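Local structure of elongation factor G (2DY1) at residues L262-L265 with E266-E270; W497-G501 with G502-S506; V617-A620 with E621-Y625. The protein binds GTP with a magnesium ion and probably acts as a GTPase elongation factor in the translocation step of protein synthesis. All coordinates share one frame; numbering follows the deposited sequence.

How the contacts relate
The three contacts are local ones, each formed within one unbroken run of chain, and they follow one another along the sequence in three different parts of the molecule. Contact 1 is a helical turn in the GTP-binding domain, contact 2 a type I' turn in the loop between a strand and a helix of domain IV, and contact 3 the exit from a strand in the C-terminal domain. Their centres are about 83 Å (1 and 2), 50 Å (1 and 3) and 47 Å (2 and 3) apart, and none touches another. Only contact 1 comes near the nucleotide: the side chain of Leu264 is about 11 Å from GTP and about 14 Å from the magnesium ion.

Contact 1: L262-L265 with E266-E270; sequences LPLL and ELILE
Leu262 and Glu266 open a run of four successive i to i+4 backbone bonds that makes 262-265 and 266-270 one continuous piece of helix 261-271. Glu266 N donates to Leu262 O at 3.0 Å, nearly in line with the carbonyl, and Leu267 N reaches Pro263 O at 2.9 Å. Ile268 N to Leu264 O and Leu269 N to Leu265 O repeat the pattern one and two residues on. Pro263, which has no N-H to give, still serves as an acceptor in this ladder. Among the side chains, Leu264 and Ile268 pass each other at a slant one turn apart, CG of Leu264 lying 4.2 Å from CD1 of Ile268. The Ile268 branch that makes this touch has CG1 beside its own backbone N (chi1 -78°), which turns CD1 back toward the preceding turn. CD1 of Leu265 comes to the same methyl from another side, at 4.5 Å. Glu266 lies back along the helix: its CG is 3.3 Å from Leu262 O, and OE1 stands 3.6 Å from Pro263 CA, while OE2 has a long, weak ion pair with Arg72. Were Glu266 cut back to an alanine, the Leu262 carbonyl and the flank of Pro263 would probably lose their cover, and Arg72 its distant, weak partner. Leu264, Leu265, Leu267, Ile268 and Leu269 are buried, Leu265 against Leu69, Phe71 and Val76, and Leu264 against Leu25 of the helix after the P-loop and Val132 of a central strand. This is the helix-on-sheet packing of a P-loop GTPase domain. The chemistry is thus divided by side: an apolar face of leucine and isoleucine seats the helix on the sheet, and the carboxylate of Glu266 stays at the partly exposed margin.

Contact 2: W497-G501 with G502-S506; sequences WRITG and GVIPS
Trp497 and Ile499 carry the apolar side of this turn, with Ile504 as their common partner. The six-membered part of the indole meets Ile504 obliquely, with CH2 of Trp497 at 3.7 Å from CG2 of Ile504, while the carbonyl O of Ile504 lies at the ring edge, near its plane, 3.7 Å from CZ2 of Trp497. One face of the indole takes CG1 of Ile499, which stands 3.5 Å above the plane and toward the rim. A chi1 of -175°, placing CG beside the carbonyl carbon, brings the CZ2 and CH2 side of the Trp497 ring up to Ile504. Ile499 and Ile504 cross at about a right angle, CD1 of one 3.7 Å from CD1 of the other, and CG2 of Ile499 also touches CG2 of Val503. The chain reverses here through a type I' beta turn from Thr500 to Val503, whose two central residues, Gly501 and Gly502, both have positive phi (65° and 63°), which glycine adopts readily. At Gly502 a CB would also clash with the carbonyl O of Gly501. Val503 N closes the turn on Thr500 O at 3.3 Å, a long bond whose donor sits above the carbonyl plane. A water bridges the two segments, donating to Ile499 O and accepting from Gly502 N at 2.9 Å. The loop links strand 494-497 of domain IV to helix 509-520, where Ile512 packs against both Trp497 and Ile504; on the strand side, Val537 of 533-541 touches Trp497 and Ile499.

Contact 3: V617-A620 with E621-Y625; sequences VPLA and EVLEY
Val617 sends its two methyls onto Val622, tip to tip: CG1 and CG2 of Val617 each lie 3.8 Å from CG1 of Val622. CG2 of Val617 also brushes CB of Glu621. Beside this pair, the aliphatic part of Glu621 lies across the ring of Pro618, with CG of Glu621 3.9 Å from CB of Pro618. The glutamate chain is bent by its rotation about CB-CG (chi2 -60°), which curls its carboxylate back toward the carbonyl of Ala620 instead of letting it extend outward. Further along, Leu619 and Leu623 cross obliquely, CD1 of Leu619 at 3.8 Å from CD2 of Leu623, while CG of Leu623 rests against Leu619 O. The backbone turns the corner by two consecutive i to i+3 bonds. Glu621 N donates to Pro618 O at 2.8 Å and Val622 N to Leu619 O at 3.0 Å; in each case the donor lies above the carbonyl plane and not on a lone pair. Val622 CG2 lies 3.5 Å from both Pro618 O and Leu619 O. A water bridges the next step, giving a hydrogen to Ala620 O at 2.8 Å and receiving one from Leu623 N. A type I beta turn from Val622 to Tyr625 follows and brings Glu624 to the N-cap position of the coming helix. In the C-terminal domain this corner joins strand 610-618 to helix 625-633: Val617 and Leu619 bond through their backbones to Tyr576 and Pro574 of strand 569-583, Arg597 holds the carbonyl of Glu621, and Tyr625 touches Val580 of that strand and Val590 and Leu594 of helix 587-596.

Contact 1: L262-L265 with E266-E270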
loop_
_atom_site.group_PDB
_atom_site.type_symbol
_atom_site.label_atom_id
_atom_site.label_comp_id
_atom_site.label_asym_id
_atom_site.label_seq_id
_atom_site.Cartn_x
_atom_site.Cartn_y
_atom_site.Cartn_z
ATOM N N LEU A 262 -16.023 5.638 26.540
ATOM C CA LEU A 262 -14.988 5.861 27.548
ATOM C C LEU A 262 -14.511 4.515 28.110
ATOM O O LEU A 262 -13.342 4.368 28.428
ATOM C CB LEU A 262 -15.469 6.842 28.630
ATOM C CG LEU A 262 -15.636 8.275 28.054
ATOM C CD1 LEU A 262 -16.151 9.238 29.125
ATOM C CD2 LEU A 262 -14.284 8.775 27.496
ATOM N N PRO A 263 -15.407 3.525 28.256
ATOM C CA PRO A 263 -14.923 2.228 28.760
ATOM C C PRO A 263 -13.858 1.640 27.795
ATOM O O PRO A 263 -12.919 0.961 28.225
ATOM C CB PRO A 263 -16.189 1.382 28.796
ATOM C CG PRO A 263 -17.217 2.385 29.225
ATOM C CD PRO A 263 -16.876 3.613 28.376
ATOM N N LEU A 264 -14.010 1.889 26.491
ATOM C CA LEU A 264 -13.031 1.404 25.508
ATOM C C LEU A 264 -11.691 2.104 25.754
ATOM O O LEU A 264 -10.630 1.481 25.684
ATOM C CB LEU A 264 -13.502 1.699 24.073
ATOM C CG LEU A 264 -12.468 1.480 22.966
ATOM C CD1 LEU A 264 -12.124 0.003 22.887
ATOM C CD2 LEU A 264 -13.022 1.954 21.627
ATOM N N LEU A 265 -11.737 3.403 26.033
ATOM C CA LEU A 265 -10.510 4.137 26.287
ATOM C C LEU A 265 -9.806 3.606 27.545
ATOM O O LEU A 265 -8.578 3.442 27.560
ATOM C CB LEU A 265 -10.826 5.626 26.412
ATOM C CG LEU A 265 -9.639 6.594 26.475
ATOM C CD1 LEU A 265 -8.692 6.366 25.303
ATOM C CD2 LEU A 265 -10.194 8.026 26.456
ATOM N N GLU A 266 -10.586 3.321 28.582
ATOM C CA GLU A 266 -10.026 2.789 29.821
ATOM C C GLU A 266 -9.410 1.416 29.547
ATOM O O GLU A 266 -8.332 1.086 30.062
ATOM C CB GLU A 266 -11.119 2.702 30.891
ATOM C CG GLU A 266 -11.649 4.083 31.302
ATOM C CD GLU A 266 -12.833 4.024 32.262
ATOM O OE1 GLU A 266 -13.718 3.166 32.068
ATOM O OE2 GLU A 266 -12.888 4.847 33.203
ATOM N N LEU A 267 -10.080 0.609 28.726
ATOM C CA LEU A 267 -9.552 -0.710 28.387
ATOM C C LEU A 267 -8.253 -0.596 27.582
ATOM O O LEU A 267 -7.357 -1.418 27.740
ATOM C CB LEU A 267 -10.607 -1.527 27.626
ATOM C CG LEU A 267 -10.221 -2.931 27.168
ATOM C CD1 LEU A 267 -9.894 -3.806 28.377
ATOM C CD2 LEU A 267 -11.379 -3.535 26.379
ATOM N N ILE A 268 -8.147 0.409 26.709
ATOM C CA ILE A 268 -6.915 0.607 25.950
ATOM C C ILE A 268 -5.765 0.830 26.934
ATOM O O ILE A 268 -4.686 0.227 26.797
ATOM C CB ILE A 268 -7.064 1.820 25.007
ATOM C CG1 ILE A 268 -7.890 1.399 23.790
ATOM C CG2 ILE A 268 -5.694 2.350 24.584
ATOM C CD1 ILE A 268 -8.425 2.578 22.938
ATOM N N LEU A 269 -5.991 1.687 27.928
ATOM C CA LEU A 269 -4.960 1.970 28.924
ATOM C C LEU A 269 -4.628 0.722 29.734
ATOM O O LEU A 269 -3.461 0.414 29.985
ATOM C CB LEU A 269 -5.423 3.106 29.852
ATOM C CG LEU A 269 -5.481 4.445 29.118
ATOM C CD1 LEU A 269 -6.407 5.394 29.872
ATOM C CD2 LEU A 269 -4.057 5.042 28.975
ATOM N N GLU A 270 -5.650 -0.026 30.115
ATOM C CA GLU A 270 -5.419 -1.219 30.916
ATOM C C GLU A 270 -4.761 -2.390 30.193
ATOM O O GLU A 270 -3.914 -3.091 30.756
ATOM C CB GLU A 270 -6.755 -1.687 31.501
ATOM C CG GLU A 270 -6.700 -3.047 32.171
ATOM C CD GLU A 270 -8.072 -3.521 32.617
ATOM O OE1 GLU A 270 -9.083 -3.008 32.080
ATOM O OE2 GLU A 270 -8.141 -4.416 33.487
#

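Contact 2: W497-G501 with G502-S506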
loop_
_atom_site.group_PDB
_atom_site.type_symbol
_atom_site.label_atom_id
_atom_site.label_comp_id
_atom_site.label_asym_id
_atom_site.label_seq_id
_atom_site.Cartn_x
_atom_site.Cartn_y
_atom_site.Cartn_z
ATOM N N TRP A 497 31.001 -11.784 -33.685
ATOM C CA TRP A 497 32.031 -11.206 -34.534
ATOM C C TRP A 497 32.636 -12.384 -35.294
ATOM O O TRP A 497 33.265 -13.266 -34.696
ATOM C CB TRP A 497 33.107 -10.563 -33.685
ATOM C CG TRP A 497 34.157 -9.831 -34.429
ATOM C CD1 TRP A 497 35.483 -10.146 -34.489
ATOM C CD2 TRP A 497 34.012 -8.570 -35.086
ATOM N NE1 TRP A 497 36.179 -9.153 -35.129
ATOM C CE2 TRP A 497 35.299 -8.170 -35.506
ATOM C CE3 TRP A 497 32.917 -7.733 -35.354
ATOM C CZ2 TRP A 497 35.527 -6.963 -36.176
ATOM C CZ3 TRP A 497 33.140 -6.534 -36.019
ATOM C CH2 TRP A 497 34.437 -6.158 -36.421
ATOM N N ARG A 498 32.437 -12.418 -36.606
ATOM C CA ARG A 498 32.988 -13.496 -37.419
ATOM C C ARG A 498 33.860 -12.928 -38.528
ATOM O O ARG A 498 34.002 -13.516 -39.590
ATOM C CB ARG A 498 31.859 -14.355 -38.009
ATOM C CG ARG A 498 31.088 -15.153 -36.955
ATOM C CD ARG A 498 31.967 -16.253 -36.349
ATOM N NE ARG A 498 31.248 -17.037 -35.349
ATOM C CZ ARG A 498 31.118 -16.702 -34.066
ATOM N NH1 ARG A 498 31.662 -15.579 -33.587
ATOM N NH2 ARG A 498 30.442 -17.502 -33.253
ATOM N N ILE A 499 34.455 -11.767 -38.261
ATOM C CA ILE A 499 35.336 -11.133 -39.225
ATOM C C ILE A 499 36.618 -11.942 -39.319
ATOM O O ILE A 499 37.158 -12.366 -38.293
ATOM C CB ILE A 499 35.650 -9.672 -38.783
ATOM C CG1 ILE A 499 34.434 -8.780 -39.067
ATOM C CG2 ILE A 499 36.887 -9.126 -39.513
ATOM C CD1 ILE A 499 34.092 -8.639 -40.540
ATOM N N THR A 500 37.080 -12.176 -40.545
ATOM C CA THR A 500 38.306 -12.923 -40.770
ATOM C C THR A 500 39.310 -12.095 -41.572
ATOM O O THR A 500 38.948 -11.102 -42.216
ATOM C CB THR A 500 38.028 -14.234 -41.543
ATOM O OG1 THR A 500 37.580 -13.919 -42.868
ATOM C CG2 THR A 500 36.962 -15.064 -40.824
ATOM N N GLY A 501 40.576 -12.491 -41.503
ATOM C CA GLY A 501 41.611 -11.812 -42.263
ATOM C C GLY A 501 41.861 -10.378 -41.853
ATOM O O GLY A 501 42.551 -9.641 -42.557
ATOM N N GLY A 502 41.289 -9.976 -40.720
ATOM C CA GLY A 502 41.460 -8.612 -40.246
ATOM C C GLY A 502 40.880 -7.569 -41.192
ATOM O O GLY A 502 41.333 -6.406 -41.186
ATOM N N VAL A 503 39.878 -7.948 -41.987
ATOM C CA VAL A 503 39.294 -7.004 -42.947
ATOM C C VAL A 503 38.635 -5.819 -42.251
ATOM O O VAL A 503 38.460 -4.767 -42.865
ATOM C CB VAL A 503 38.325 -7.689 -43.948
ATOM C CG1 VAL A 503 39.132 -8.673 -44.836
ATOM C CG2 VAL A 503 37.213 -8.434 -43.222
ATOM N N ILE A 504 38.224 -6.006 -40.999
ATOM C CA ILE A 504 37.727 -4.891 -40.172
ATOM C C ILE A 504 38.493 -5.083 -38.867
ATOM O O ILE A 504 38.476 -6.172 -38.274
ATOM C CB ILE A 504 36.202 -4.917 -39.812
ATOM C CG1 ILE A 504 35.325 -4.719 -41.050
ATOM C CG2 ILE A 504 35.912 -3.747 -38.819
ATOM C CD1 ILE A 504 33.820 -4.924 -40.794
ATOM N N PRO A 505 39.185 -4.038 -38.394
ATOM C CA PRO A 505 39.937 -4.176 -37.144
ATOM C C PRO A 505 39.004 -4.391 -35.964
ATOM O O PRO A 505 37.873 -3.886 -35.951
ATOM C CB PRO A 505 40.692 -2.849 -37.042
ATOM C CG PRO A 505 40.778 -2.378 -38.451
ATOM C CD PRO A 505 39.436 -2.728 -39.014
ATOM N N SER A 506 39.484 -5.130 -34.972
ATOM C CA SER A 506 38.689 -5.432 -33.787
ATOM C C SER A 506 38.258 -4.179 -33.039
ATOM O O SER A 506 37.259 -4.195 -32.326
ATOM C CB SER A 506 39.475 -6.347 -32.839
ATOM O OG SER A 506 40.669 -5.719 -32.407
HETATM O O HOH W 1 39.971 -10.919 -38.327
#

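Contact 3: V617-A620 with E621-Y625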
loop_
_atom_site.group_PDB
_atom_site.type_symbol
_atom_site.label_atom_id
_atom_site.label_comp_id
_atom_site.label_asym_id
_atom_site.label_seq_id
_atom_site.Cartn_x
_atom_site.Cartn_y
_atom_site.Cartn_z
ATOM N N VAL A 617 -2.986 -13.990 -20.942
ATOM C CA VAL A 617 -3.774 -13.069 -21.734
ATOM C C VAL A 617 -2.900 -11.928 -22.226
ATOM O O VAL A 617 -1.951 -11.535 -21.551
ATOM C CB VAL A 617 -4.923 -12.487 -20.872
ATOM C CG1 VAL A 617 -4.338 -11.801 -19.638
ATOM C CG2 VAL A 617 -5.755 -11.501 -21.681
ATOM N N PRO A 618 -3.200 -11.389 -23.416
ATOM C CA PRO A 618 -2.411 -10.282 -23.956
ATOM C C PRO A 618 -2.565 -9.070 -23.045
ATOM O O PRO A 618 -3.684 -8.742 -22.644
ATOM C CB PRO A 618 -3.053 -10.027 -25.312
ATOM C CG PRO A 618 -3.593 -11.358 -25.693
ATOM C CD PRO A 618 -4.186 -11.854 -24.407
ATOM N N LEU A 619 -1.462 -8.404 -22.722
ATOM C CA LEU A 619 -1.534 -7.225 -21.865
ATOM C C LEU A 619 -2.531 -6.221 -22.438
ATOM O O LEU A 619 -3.234 -5.530 -21.701
ATOM C CB LEU A 619 -0.160 -6.557 -21.761
ATOM C CG LEU A 619 -0.136 -5.212 -21.030
ATOM C CD1 LEU A 619 -0.356 -5.467 -19.535
ATOM C CD2 LEU A 619 1.195 -4.514 -21.269
ATOM N N ALA A 620 -2.588 -6.151 -23.761
ATOM C CA ALA A 620 -3.458 -5.217 -24.454
ATOM C C ALA A 620 -4.938 -5.466 -24.192
ATOM O O ALA A 620 -5.766 -4.606 -24.469
ATOM C CB ALA A 620 -3.185 -5.277 -25.954
ATOM N N GLU A 621 -5.259 -6.640 -23.666
ATOM C CA GLU A 621 -6.655 -6.984 -23.399
ATOM C C GLU A 621 -7.036 -6.826 -21.934
ATOM O O GLU A 621 -8.203 -7.015 -21.577
ATOM C CB GLU A 621 -6.922 -8.433 -23.815
ATOM C CG GLU A 621 -6.693 -8.717 -25.284
ATOM C CD GLU A 621 -7.588 -7.885 -26.171
ATOM O OE1 GLU A 621 -8.825 -7.999 -26.040
ATOM O OE2 GLU A 621 -7.054 -7.113 -26.995
ATOM N N VAL A 622 -6.067 -6.478 -21.088
ATOM C CA VAL A 622 -6.316 -6.354 -19.652
ATOM C C VAL A 622 -5.741 -5.117 -18.963
ATOM O O VAL A 622 -5.536 -5.136 -17.755
ATOM C CB VAL A 622 -5.756 -7.579 -18.893
ATOM C CG1 VAL A 622 -6.601 -8.819 -19.185
ATOM C CG2 VAL A 622 -4.301 -7.818 -19.299
ATOM N N LEU A 623 -5.488 -4.047 -19.703
ATOM C CA LEU A 623 -4.923 -2.862 -19.070
ATOM C C LEU A 623 -5.895 -2.213 -18.090
ATOM O O LEU A 623 -5.484 -1.462 -17.202
ATOM C CB LEU A 623 -4.472 -1.862 -20.125
ATOM C CG LEU A 623 -3.124 -2.228 -20.757
ATOM C CD1 LEU A 623 -2.883 -1.377 -21.981
ATOM C CD2 LEU A 623 -2.014 -2.027 -19.736
ATOM N N GLU A 624 -7.187 -2.489 -18.256
ATOM C CA GLU A 624 -8.176 -1.948 -17.334
ATOM C C GLU A 624 -8.979 -3.063 -16.706
ATOM O O GLU A 624 -10.132 -2.865 -16.325
ATOM C CB GLU A 624 -9.118 -0.962 -18.031
ATOM C CG GLU A 624 -8.418 0.300 -18.466
ATOM C CD GLU A 624 -9.360 1.454 -18.663
ATOM O OE1 GLU A 624 -10.302 1.330 -19.472
ATOM O OE2 GLU A 624 -9.154 2.494 -18.008
ATOM N N TYR A 625 -8.370 -4.237 -16.580
ATOM C CA TYR A 625 -9.062 -5.358 -15.976
ATOM C C TYR A 625 -9.458 -4.956 -14.549
ATOM O O TYR A 625 -10.510 -5.356 -14.055
ATOM C CB TYR A 625 -8.154 -6.597 -15.961
ATOM C CG TYR A 625 -8.885 -7.893 -15.669
ATOM C CD1 TYR A 625 -8.530 -8.685 -14.578
ATOM C CD2 TYR A 625 -9.937 -8.323 -16.484
ATOM C CE1 TYR A 625 -9.210 -9.882 -14.300
ATOM C CE2 TYR A 625 -10.623 -9.513 -16.213
ATOM C CZ TYR A 625 -10.252 -10.282 -15.123
ATOM O OH TYR A 625 -10.927 -11.451 -14.851
HETATM O O HOH W 2 -6.975 -3.337 -22.340
#